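Local coordinates for RIM-binding protein, isoform F (PDB 4Z8A) that is likely to organise the presynaptic active zone, its third SH3 domain binding a peptide derived from the calcium channel Cacophony, at residues Gly49-Asp52 and Phe56-Gly59. Sequence-based numbering, arbitrary orientation.
Sequences GDMD and FYMG
The Tyr-57 ring meets Met-51 obliquely, CE1 lying 3.6 Å from Met-51 CB, while water 1 stands at its edge, in plane. Met-51, bent at chi3 (60°), curls its methyl CE back to 3.4 Å from Tyr-57 OH. The Phe-56 ring has Asp-52 OD1 at its edge, near the ring plane, and the carboxylate is turned 58° from that plane. Two nearly straight bonds join the segments: Asp-52 N donates to Phe-56 O (2.8 Å), and Phe-56 N reaches Asp-52 OD1 at 2.9 Å from above the carboxylate plane. With CG between the backbone N and the carbonyl carbon (chi1 64°), the carboxylate of Asp-52 is placed so that OD1 also accepts from Asp-54 N. Replacing Asp-52 by alanine would probably leave both amides without this acceptor and let the turn move more freely. Where the two segments diverge, water 1 bridges Asp-50 O and Met-58 N. The contact closes the loop between strands 44-48 and 56-61, the n-Src loop of the SH3 fold; Phe-56, which also makes a cation-pi contact with a basic side chain of the bound peptide, packs against Leu-67 and Pro-69, and Tyr-57 against Val-68, all on the neighbouring strand 64-69.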
loop_
_atom_site.group_PDB
_atom_site.type_symbol
_atom_site.label_atom_id
_atom_site.label_comp_id
_atom_site.label_asym_id
_atom_site.label_seq_id
_atom_site.Cartn_x
_atom_site.Cartn_y
_atom_site.Cartn_z
ATOM N N GLY A 49 2.361 6.938 -7.887
ATOM C CA GLY A 49 1.329 6.583 -8.842
ATOM C C GLY A 49 0.086 5.955 -8.230
ATOM O O GLY A 49 -0.163 6.078 -7.034
ATOM N N ASP A 50 -0.691 5.274 -9.073
ATOM C CA ASP A 50 -1.993 4.717 -8.693
ATOM C C ASP A 50 -1.878 3.317 -8.084
ATOM O O ASP A 50 -0.878 2.650 -8.278
ATOM C CB ASP A 50 -2.921 4.617 -9.908
ATOM C CG ASP A 50 -2.889 5.851 -10.792
ATOM O OD1 ASP A 50 -2.831 6.977 -10.262
ATOM O OD2 ASP A 50 -2.945 5.686 -12.031
ATOM N N MET A 51 -2.917 2.854 -7.391
ATOM C CA MET A 51 -2.909 1.451 -6.972
ATOM C C MET A 51 -3.008 0.563 -8.210
ATOM O O MET A 51 -3.541 0.968 -9.238
ATOM C CB MET A 51 -4.040 1.144 -5.975
ATOM C CG MET A 51 -5.437 1.053 -6.539
ATOM S SD MET A 51 -6.655 0.430 -5.324
ATOM C CE MET A 51 -6.563 1.658 -4.021
ATOM N N ASP A 52 -2.465 -0.641 -8.124
ATOM C CA ASP A 52 -2.561 -1.558 -9.257
ATOM C C ASP A 52 -3.924 -2.235 -9.239
ATOM O O ASP A 52 -4.749 -1.978 -8.354
ATOM C CB ASP A 52 -1.397 -2.594 -9.275
ATOM C CG ASP A 52 -1.390 -3.545 -8.073
ATOM O OD1 ASP A 52 -2.447 -3.757 -7.432
ATOM O OD2 ASP A 52 -0.306 -4.138 -7.809
ATOM N N PHE A 56 -2.759 -2.866 -4.666
ATOM C CA PHE A 56 -1.488 -2.527 -4.023
ATOM C C PHE A 56 -0.879 -1.243 -4.570
ATOM O O PHE A 56 -0.995 -0.957 -5.764
ATOM C CB PHE A 56 -0.470 -3.677 -4.194
ATOM C CG PHE A 56 -0.790 -4.882 -3.344
ATOM C CD1 PHE A 56 -1.761 -5.777 -3.740
ATOM C CD2 PHE A 56 -0.162 -5.078 -2.125
ATOM C CE1 PHE A 56 -2.088 -6.856 -2.944
ATOM C CE2 PHE A 56 -0.456 -6.166 -1.336
ATOM C CZ PHE A 56 -1.451 -7.048 -1.741
ATOM N N TYR A 57 -0.229 -0.477 -3.696
ATOM C CA TYR A 57 0.548 0.689 -4.141
ATOM C C TYR A 57 2.010 0.323 -4.217
ATOM O O TYR A 57 2.470 -0.446 -3.394
ATOM C CB TYR A 57 0.434 1.855 -3.175
ATOM C CG TYR A 57 -0.958 2.455 -3.037
ATOM C CD1 TYR A 57 -1.514 3.198 -4.061
ATOM C CD2 TYR A 57 -1.678 2.315 -1.860
ATOM C CE1 TYR A 57 -2.779 3.774 -3.928
ATOM C CE2 TYR A 57 -2.938 2.876 -1.727
ATOM C CZ TYR A 57 -3.482 3.593 -2.767
ATOM O OH TYR A 57 -4.732 4.172 -2.628
ATOM N N MET A 58 2.753 0.941 -5.129
ATOM C CA MET A 58 4.221 0.900 -5.026
ATOM C C MET A 58 4.665 1.921 -3.984
ATOM O O MET A 58 4.379 3.094 -4.135
ATOM C CB MET A 58 4.886 1.210 -6.356
ATOM C CG MET A 58 6.424 1.332 -6.236
ATOM S SD MET A 58 7.230 -0.186 -5.642
ATOM C CE MET A 58 6.691 -1.385 -6.866
ATOM N N GLY A 59 5.344 1.474 -2.931
ATOM C CA GLY A 59 5.715 2.358 -1.844
ATOM C C GLY A 59 7.196 2.332 -1.506
ATOM O O GLY A 59 7.923 1.423 -1.897
HETATM O O HOH W 1 1.269 2.759 -6.674
#